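Local coordinates for phosphate ABC transporter, phosphate-binding protein (Clostridium perfringens, PDB 4Q8R), which probably captures inorganic phosphate with high affinity outside the cell membrane and hands it to an ABC-type phosphate transporter, at residues 6-11 with 53-58; 69-74 with 209-214; 76-81 with 205-210. All blocks are in the same frame, centred on the assembly; numbering follows the deposited sequence. Where two conformers were deposited one is given.

Contact 1 (6-11 with 53-58); sequences VSISGS and SEIGMA. With PO4 (phosphate ion), chain B.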
loop_
_atom_site.group_PDB
_atom_site.type_symbol
_atom_site.label_atom_id
_atom_site.label_comp_id
_atom_site.label_asym_id
_atom_site.label_seq_id
_atom_site.Cartn_x
_atom_site.Cartn_y
_atom_site.Cartn_z
ATOM N N VAL A 6 -10.144 20.132 5.778
ATOM C CA VAL A 6 -9.029 19.689 4.969
ATOM C C VAL A 6 -9.413 18.391 4.230
ATOM O O VAL A 6 -9.670 17.382 4.851
ATOM C CB VAL A 6 -7.724 19.432 5.768
ATOM C CG1 VAL A 6 -6.568 19.033 4.819
ATOM C CG2 VAL A 6 -7.277 20.666 6.533
ATOM N N SER A 7 -9.501 18.461 2.909
ATOM C CA SER A 7 -9.874 17.319 2.116
ATOM C C SER A 7 -8.670 16.525 1.637
ATOM O O SER A 7 -7.739 17.048 1.029
ATOM C CB SER A 7 -10.730 17.778 0.945
ATOM O OG SER A 7 -9.942 18.609 0.138
ATOM N N ILE A 8 -8.687 15.223 1.924
ATOM C CA ILE A 8 -7.612 14.345 1.554
ATOM C C ILE A 8 -8.178 13.115 0.855
ATOM O O ILE A 8 -9.146 12.543 1.328
ATOM C CB ILE A 8 -6.818 13.860 2.824
ATOM C CG1 ILE A 8 -6.391 15.053 3.696
ATOM C CG2 ILE A 8 -5.657 12.969 2.454
ATOM C CD1 ILE A 8 -5.617 14.639 4.916
ATOM N N SER A 9 -7.603 12.727 -0.258
ATOM C CA SER A 9 -8.029 11.494 -0.923
ATOM C C SER A 9 -6.866 10.753 -1.485
ATOM O O SER A 9 -5.800 11.310 -1.774
ATOM C CB SER A 9 -9.064 11.823 -2.025
ATOM O OG SER A 9 -8.508 12.487 -3.119
ATOM N N GLY A 10 -7.067 9.429 -1.666
ATOM C CA GLY A 10 -6.133 8.608 -2.362
ATOM C C GLY A 10 -5.959 7.217 -1.785
ATOM O O GLY A 10 -6.962 6.543 -1.455
ATOM N N SER A 11 -4.720 6.829 -1.651
ATOM C CA SER A 11 -4.289 5.481 -1.329
ATOM C C SER A 11 -5.135 4.778 -0.259
ATOM O O SER A 11 -5.293 5.316 0.866
ATOM C CB SER A 11 -2.844 5.570 -0.846
ATOM O OG SER A 11 -2.360 4.394 -0.246
ATOM N N SER A 53 -8.915 17.716 -4.214
ATOM C CA SER A 53 -8.458 17.506 -2.832
ATOM C C SER A 53 -7.309 18.438 -2.504
ATOM O O SER A 53 -6.462 18.718 -3.354
ATOM C CB SER A 53 -7.946 16.077 -2.642
ATOM O OG SER A 53 -8.945 15.086 -2.838
ATOM N N GLU A 54 -7.269 18.875 -1.246
ATOM C CA GLU A 54 -6.158 19.675 -0.744
ATOM C C GLU A 54 -4.882 18.877 -0.631
ATOM O O GLU A 54 -3.777 19.389 -0.882
ATOM C CB GLU A 54 -6.549 20.311 0.600
ATOM C CG GLU A 54 -5.492 21.246 1.147
ATOM C CD GLU A 54 -5.936 21.977 2.386
ATOM O OE1 GLU A 54 -5.037 22.492 3.069
ATOM O OE2 GLU A 54 -7.151 22.041 2.683
ATOM N N ILE A 55 -5.021 17.628 -0.187
ATOM C CA ILE A 55 -3.908 16.717 -0.114
ATOM C C ILE A 55 -4.252 15.388 -0.784
ATOM O O ILE A 55 -5.323 14.879 -0.533
ATOM C CB ILE A 55 -3.481 16.452 1.329
ATOM C CG1 ILE A 55 -3.078 17.764 2.020
ATOM C CG2 ILE A 55 -2.332 15.433 1.401
ATOM C CD1 ILE A 55 -2.976 17.699 3.562
ATOM N N GLY A 56 -3.374 14.882 -1.642
ATOM C CA GLY A 56 -3.462 13.501 -2.154
ATOM C C GLY A 56 -2.568 12.585 -1.321
ATOM O O GLY A 56 -1.475 12.958 -0.920
ATOM N N MET A 57 -3.051 11.385 -1.044
ATOM C CA MET A 57 -2.245 10.381 -0.457
ATOM C C MET A 57 -1.889 9.326 -1.463
ATOM O O MET A 57 -2.795 8.791 -2.168
ATOM C CB MET A 57 -2.802 9.894 0.864
ATOM C CG MET A 57 -4.110 9.255 0.904
ATOM S SD MET A 57 -4.869 9.123 2.581
ATOM C CE MET A 57 -6.392 8.356 1.881
ATOM N N ALA A 58 -0.596 9.040 -1.548
ATOM C CA ALA A 58 -0.081 8.041 -2.506
ATOM C C ALA A 58 0.826 7.029 -1.817
ATOM O O ALA A 58 1.597 7.372 -0.852
ATOM C CB ALA A 58 0.664 8.719 -3.566
HETATM P P PO4 B . -3.283 1.957 -2.982
HETATM O O1 PO4 B . -2.993 3.087 -3.982
HETATM O O2 PO4 B . -4.756 1.892 -2.638
HETATM O O3 PO4 B . -2.699 0.645 -3.488
HETATM O O4 PO4 B . -2.470 2.279 -1.684
HETATM O O HOH W 1 -9.633 21.220 1.696
#

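Contact 2 (69-74 with 209-214); sequences AGLKEV and LAVYKE. With ZN (zinc ion), chain F.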
loop_
_atom_site.group_PDB
_atom_site.type_symbol
_atom_site.label_atom_id
_atom_site.label_comp_id
_atom_site.label_asym_id
_atom_site.label_seq_id
_atom_site.Cartn_x
_atom_site.Cartn_y
_atom_site.Cartn_z
ATOM N N ALA A 69 2.499 18.828 -12.810
ATOM C CA ALA A 69 1.315 19.590 -12.473
ATOM C C ALA A 69 1.552 20.512 -11.295
ATOM O O ALA A 69 0.612 21.177 -10.868
ATOM C CB ALA A 69 0.148 18.670 -12.168
ATOM N N GLY A 70 2.774 20.521 -10.748
ATOM C CA GLY A 70 3.150 21.415 -9.630
ATOM C C GLY A 70 2.983 20.786 -8.249
ATOM O O GLY A 70 2.697 21.483 -7.267
ATOM N N LEU A 71 3.109 19.465 -8.158
ATOM C CA LEU A 71 2.893 18.812 -6.859
ATOM C C LEU A 71 4.153 18.714 -6.040
ATOM O O LEU A 71 5.172 18.298 -6.540
ATOM C CB LEU A 71 2.278 17.419 -7.014
ATOM C CG LEU A 71 0.842 17.249 -7.520
ATOM C CD1 LEU A 71 0.582 15.737 -7.713
ATOM C CD2 LEU A 71 -0.189 17.895 -6.600
ATOM N N LYS A 72 4.087 19.196 -4.791
ATOM C CA LYS A 72 5.124 18.964 -3.801
ATOM C C LYS A 72 4.849 17.604 -3.169
ATOM O O LYS A 72 3.709 17.177 -3.078
ATOM C CB LYS A 72 5.045 20.059 -2.746
ATOM C CG LYS A 72 5.311 21.478 -3.292
ATOM C CD LYS A 72 6.623 21.570 -4.087
ATOM C CE LYS A 72 7.034 23.014 -4.444
ATOM N NZ LYS A 72 7.470 23.828 -3.259
ATOM N N GLU A 73 5.911 16.940 -2.733
ATOM C CA GLU A 73 5.754 15.690 -2.031
ATOM C C GLU A 73 6.352 15.702 -0.671
ATOM O O GLU A 73 7.422 16.298 -0.417
ATOM C CB GLU A 73 6.395 14.574 -2.819
ATOM C CG GLU A 73 6.162 14.730 -4.283
ATOM C CD GLU A 73 7.080 13.828 -5.027
ATOM O OE1 GLU A 73 7.802 14.318 -5.908
ATOM O OE2 GLU A 73 7.144 12.639 -4.660
ATOM N N VAL A 74 5.659 15.053 0.239
ATOM C CA VAL A 74 6.178 14.891 1.612
ATOM C C VAL A 74 6.079 13.390 1.938
ATOM O O VAL A 74 4.969 12.838 2.015
ATOM C CB VAL A 74 5.359 15.703 2.646
ATOM C CG1 VAL A 74 5.789 15.397 4.042
ATOM C CG2 VAL A 74 5.494 17.168 2.370
ATOM N N LEU A 209 3.322 9.012 0.563
ATOM C CA LEU A 209 3.457 10.437 0.272
ATOM C C LEU A 209 2.174 11.171 0.499
ATOM O O LEU A 209 1.068 10.675 0.184
ATOM C CB LEU A 209 3.890 10.673 -1.191
ATOM C CG LEU A 209 5.123 9.973 -1.714
ATOM C CD1 LEU A 209 5.274 10.233 -3.207
ATOM C CD2 LEU A 209 6.347 10.377 -0.908
ATOM N N ALA A 210 2.301 12.378 1.077
ATOM C CA ALA A 210 1.278 13.379 1.038
ATOM C C ALA A 210 1.734 14.359 -0.062
ATOM O O ALA A 210 2.912 14.810 -0.034
ATOM C CB ALA A 210 1.256 14.100 2.387
ATOM N N VAL A 211 0.849 14.660 -1.026
ATOM C CA VAL A 211 1.145 15.477 -2.138
ATOM C C VAL A 211 0.122 16.610 -2.222
ATOM O O VAL A 211 -1.038 16.464 -1.853
ATOM C CB VAL A 211 1.230 14.705 -3.492
ATOM C CG1 VAL A 211 2.236 13.582 -3.396
ATOM C CG2 VAL A 211 -0.151 14.191 -3.942
ATOM N N TYR A 212 0.592 17.763 -2.666
ATOM C CA TYR A 212 -0.220 18.976 -2.625
ATOM C C TYR A 212 0.424 20.010 -3.559
ATOM O O TYR A 212 1.609 19.962 -3.867
ATOM C CB TYR A 212 -0.334 19.525 -1.191
ATOM C CG TYR A 212 0.975 19.886 -0.568
ATOM C CD1 TYR A 212 1.547 21.153 -0.773
ATOM C CD2 TYR A 212 1.667 18.957 0.209
ATOM C CE1 TYR A 212 2.738 21.489 -0.199
ATOM C CE2 TYR A 212 2.890 19.302 0.825
ATOM C CZ TYR A 212 3.419 20.568 0.605
ATOM O OH TYR A 212 4.622 20.947 1.129
ATOM N N LYS A 213 -0.395 20.947 -3.991
ATOM C CA LYS A 213 0.067 22.162 -4.611
ATOM C C LYS A 213 0.253 23.256 -3.529
ATOM O O LYS A 213 -0.620 23.452 -2.664
ATOM C CB LYS A 213 -0.952 22.623 -5.620
ATOM C CG LYS A 213 -1.164 21.681 -6.771
ATOM C CD LYS A 213 -2.050 22.463 -7.703
ATOM C CE LYS A 213 -2.038 21.925 -9.077
ATOM N NZ LYS A 213 -3.285 22.477 -9.660
ATOM N N GLU A 214 1.380 23.952 -3.573
ATOM C CA GLU A 214 1.664 24.995 -2.572
ATOM C C GLU A 214 0.544 26.031 -2.526
ATOM O O GLU A 214 0.229 26.563 -1.437
ATOM C CB GLU A 214 3.022 25.654 -2.829
ATOM C CG GLU A 214 3.575 26.439 -1.612
ATOM C CD GLU A 214 4.012 25.540 -0.438
ATOM O OE1 GLU A 214 4.900 24.674 -0.654
ATOM O OE2 GLU A 214 3.476 25.694 0.699
HETATM ZN ZN ZN F . 8.775 11.743 -5.805
HETATM O O HOH W 2 3.163 23.634 -5.845
HETATM O O HOH W 3 9.519 10.916 -4.447
#

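Contact 3 (76-81 with 205-210); sequences IAYDGI and SRPFLA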
loop_
_atom_site.group_PDB
_atom_site.type_symbol
_atom_site.label_atom_id
_atom_site.label_comp_id
_atom_site.label_asym_id
_atom_site.label_seq_id
_atom_site.Cartn_x
_atom_site.Cartn_y
_atom_site.Cartn_z
ATOM N N ILE A 76 5.719 10.640 4.406
ATOM C CA ILE A 76 5.218 10.503 5.793
ATOM C C ILE A 76 5.491 9.172 6.516
ATOM O O ILE A 76 5.410 9.101 7.746
ATOM C CB ILE A 76 3.720 10.797 5.925
ATOM C CG1 ILE A 76 2.889 9.842 5.062
ATOM C CG2 ILE A 76 3.398 12.220 5.526
ATOM C CD1 ILE A 76 1.369 9.991 5.268
ATOM N N ALA A 77 5.862 8.165 5.741
ATOM C CA ALA A 77 6.158 6.792 6.210
ATOM C C ALA A 77 6.788 6.016 5.061
ATOM O O ALA A 77 6.705 6.441 3.890
ATOM C CB ALA A 77 4.924 6.075 6.713
ATOM N N TYR A 78 7.416 4.892 5.403
ATOM C CA TYR A 78 7.710 3.852 4.403
ATOM C C TYR A 78 6.852 2.660 4.783
ATOM O O TYR A 78 6.414 2.534 5.935
ATOM C CB TYR A 78 9.218 3.589 4.308
ATOM C CG TYR A 78 9.797 3.541 2.965
ATOM C CD1 TYR A 78 10.073 4.716 2.236
ATOM C CD2 TYR A 78 10.089 2.274 2.360
ATOM C CE1 TYR A 78 10.611 4.618 0.939
ATOM C CE2 TYR A 78 10.623 2.171 1.083
ATOM C CZ TYR A 78 10.877 3.330 0.363
ATOM O OH TYR A 78 11.375 3.190 -0.923
ATOM N N ASP A 79 6.562 1.813 3.805
ATOM C CA ASP A 79 5.608 0.744 3.949
ATOM C C ASP A 79 6.072 -0.506 3.178
ATOM O O ASP A 79 6.395 -0.434 1.974
ATOM C CB ASP A 79 4.242 1.172 3.416
ATOM C CG ASP A 79 3.178 0.092 3.528
ATOM O OD1 ASP A 79 2.882 -0.429 4.616
ATOM O OD2 ASP A 79 2.543 -0.214 2.520
ATOM N N GLY A 80 6.057 -1.646 3.849
ATOM C CA GLY A 80 6.278 -2.906 3.215
ATOM C C GLY A 80 5.027 -3.402 2.533
ATOM O O GLY A 80 3.894 -3.091 2.936
ATOM N N ILE A 81 5.237 -4.160 1.467
ATOM C CA ILE A 81 4.122 -4.832 0.799
ATOM C C ILE A 81 4.328 -6.351 1.092
ATOM O O ILE A 81 5.359 -6.952 0.724
ATOM C CB ILE A 81 4.111 -4.618 -0.694
ATOM C CG1 ILE A 81 3.948 -3.097 -1.021
ATOM C CG2 ILE A 81 3.002 -5.460 -1.354
ATOM C CD1 ILE A 81 4.107 -2.774 -2.459
ATOM N N SER A 205 8.894 -2.811 -0.828
ATOM C CA SER A 205 8.512 -1.669 -0.021
ATOM C C SER A 205 8.404 -0.410 -0.863
ATOM O O SER A 205 8.901 -0.378 -1.984
ATOM C CB SER A 205 9.552 -1.484 1.111
ATOM O OG SER A 205 10.806 -1.099 0.623
ATOM N N ARG A 206 7.810 0.637 -0.301
ATOM C CA ARG A 206 7.515 1.833 -1.063
ATOM C C ARG A 206 7.205 2.997 -0.086
ATOM O O ARG A 206 6.926 2.752 1.105
ATOM C CB ARG A 206 6.373 1.600 -2.085
ATOM C CG ARG A 206 5.274 0.674 -1.630
ATOM C CD ARG A 206 4.431 1.348 -0.537
ATOM N NE ARG A 206 3.351 0.523 -0.034
ATOM C CZ ARG A 206 2.229 0.270 -0.680
ATOM N NH1 ARG A 206 1.335 -0.484 -0.107
ATOM N NH2 ARG A 206 2.027 0.747 -1.935
ATOM N N PRO A 207 7.338 4.244 -0.551
ATOM C CA PRO A 207 6.953 5.373 0.336
ATOM C C PRO A 207 5.447 5.578 0.427
ATOM O O PRO A 207 4.672 5.228 -0.488
ATOM C CB PRO A 207 7.577 6.588 -0.371
ATOM C CG PRO A 207 7.470 6.223 -1.866
ATOM C CD PRO A 207 7.839 4.723 -1.852
ATOM N N PHE A 208 5.039 6.214 1.518
ATOM C CA PHE A 208 3.766 6.903 1.660
ATOM C C PHE A 208 4.042 8.379 1.499
ATOM O O PHE A 208 4.926 8.911 2.197
ATOM C CB PHE A 208 3.101 6.636 2.988
ATOM C CG PHE A 208 2.464 5.269 3.158
ATOM C CD1 PHE A 208 2.432 4.275 2.145
ATOM C CD2 PHE A 208 1.813 4.968 4.366
ATOM C CE1 PHE A 208 1.795 3.066 2.365
ATOM C CE2 PHE A 208 1.157 3.784 4.554
ATOM C CZ PHE A 208 1.144 2.815 3.553
ATOM N N LEU A 209 3.322 9.012 0.563
ATOM C CA LEU A 209 3.457 10.437 0.272
ATOM C C LEU A 209 2.174 11.171 0.499
ATOM O O LEU A 209 1.068 10.675 0.184
ATOM C CB LEU A 209 3.890 10.673 -1.191
ATOM C CG LEU A 209 5.123 9.973 -1.714
ATOM C CD1 LEU A 209 5.274 10.233 -3.207
ATOM C CD2 LEU A 209 6.347 10.377 -0.908
ATOM N N ALA A 210 2.301 12.378 1.077
ATOM C CA ALA A 210 1.278 13.379 1.038
ATOM C C ALA A 210 1.734 14.359 -0.062
ATOM O O ALA A 210 2.912 14.810 -0.034
ATOM C CB ALA A 210 1.256 14.100 2.387
#

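Contact 1 (6-11 with 53-58)
Ser9 and Ser53 meet hydroxyl to hydroxyl, OG to OG at 2.7 Å, beside a ladder of backbone bonds between the parallel strands 6-10 and 55-58. The ladder runs from Ser7 O, which accepts Ile55 N at 3.0 Å, through Ile55 O, which takes Ser9 N, to Ser9 O, reached by Met57 N at 2.8 Å. In the last rung Ser11 N binds Met57 O at 2.8 Å. Ser7 tucks its OG between its own N and C (chi1 64°), where it accepts Glu54 N at 3.0 Å. On the face away from Ser9, Ile8 and Ile55 lie side by side; the Met57 side chain crosses that of Ile8 at about a right angle, SD to Ile8 CG2 3.9 Å.

In the next shell, Asn47 ND2 also bonds Ser9 OG, Glu54 OE1 reaches Thr218, and strand 34-38 pairs with the far edge of 6-10, as expected of the alpha/beta lobe of a periplasmic-binding-protein fold, in which these three strands run parallel. Past the strand end, Ser11 OG donates to phosphate O4 at 2.6 Å and also bonds Val14 N. Ser41, Thr12, Ser13, Ser59, Ser129 and Thr131 supply further hydroxyls to the ion. The chemistry implies a site in which hydroxyl bonds contribute heavily to phosphate recognition, with Ser11 held in position by its strand rung and by Val14.

Contact 2 (69-74 with 209-214)
Strands 71-74 and 209-213 run antiparallel, their axes 4.5 Å apart at closest and their directions at 153°, with Lys72-Tyr212 and Val74-Ala210 as hydrogen-bonded pairs. This is an antiparallel ladder in the mixed sheet of a periplasmic-binding-protein fold. Its bonds are sound: Lys72 N reaches Tyr212 O at 2.8 Å, Val74 N reaches Ala210 O at 2.8 Å, and each pair is closed by a return bond.

On the sheet face of Lys72, Val74 and Tyr212, the Tyr212 ring meets its direct partner Lys72 and the diagonal Val74. Lys72 CB sits over the ring in a CH-pi contact, 4.0 Å from the centroid and 23° off the normal, whereas Val74 CG2 meets CE2 at the ring edge (3.7 Å). A chi1 of 60° leans the Tyr212 ring back over the backbone, alongside these two residues. The lysine chain bends at chi2 and again at its end, and NZ makes a long salt bridge with Glu214 OE1 (3.8 Å). Ile225 of helix 219-229 packs on both Tyr212 and Val74.

Glu73 and Val211 share the opposite face, side by side. Glu73 has two deposited conformers; in the one described, OE2 is its nearer oxygen to a zinc ion (2.2 Å, to be taken with that reserve), which Asp61 also binds, while Lys67 forms a salt bridge with Glu73 OE1. Close by, Leu71 CD1 touches Val211 CG2 at 4.1 Å.

Contact 3 (76-81 with 205-210)
Asp79 OD2 is gripped by two nitrogens of Arg206, NE at 2.8 Å and NH1 at 2.9 Å, in a side-on salt bridge whose carboxylate and guanidinium planes are 20° apart. NE uses the anti lone pair of that oxygen. The bridge joins a hydrogen-bonded pair, on one face of the antiparallel ladder of strands 76-81 and 205-210, part of the long strands 71-86 and 205-213, consistent with the interdomain strands of the periplasmic-binding-protein fold. Backbone bonds join Asp79 and Arg206 in both directions, setting the two side chains next to each other.

Ile81 CG1 lies over one guanidinium face, and a bend at chi2 (71°) folds the arginine back toward Asp79. Arg206 NH1 also bonds Thr131, NH2 bonds Ser59 O, and Asp79 OD1 bonds Ser174. Because Thr131 and Ser59 themselves hold the bound phosphate, and the Arg206 side chain comes within about 5 Å of that ion, the salt bridge probably belongs to the second shell of the anion site. Phe208 flanks it, with Asp79 CB over the ring face (CB to Phe208 CE1 3.3 Å).

The opposite face of the sheet carries Tyr78, Pro207 and Ser205. An intermediate chi1 of -133°, away from the staggered positions, lays the Tyr78 ring over the peptide joining Arg206 and Pro207: Arg206 O stands 3.4 Å above the ring plane, while Ser205 OG lies at its edge, 3.3 Å from Tyr78 CE2.

Along the chain contact 1 closes before the other two open: segment 69-74 leads from the end of helix 64-68 into strand 71-86, on which 76-81 also lies, and strand 205-213 partners both. Contacts 2 and 3 share Leu209 and Ala210 as successive lengths of one antiparallel pairing, their centres about 15 Å apart. The centre of contact 1 is about 10 Å from that of contact 2 and about 15 Å from that of contact 3. Its strand 55-58 joins the same sheet through Ala58 O to Leu209 N and Gly56 N to Val211 O, probable hydrogen bonds of 2.8 Å. The sheet thus connects the start of a phosphate-binding loop (Ser11), a zinc ligand and, probably, a second-shell arginine.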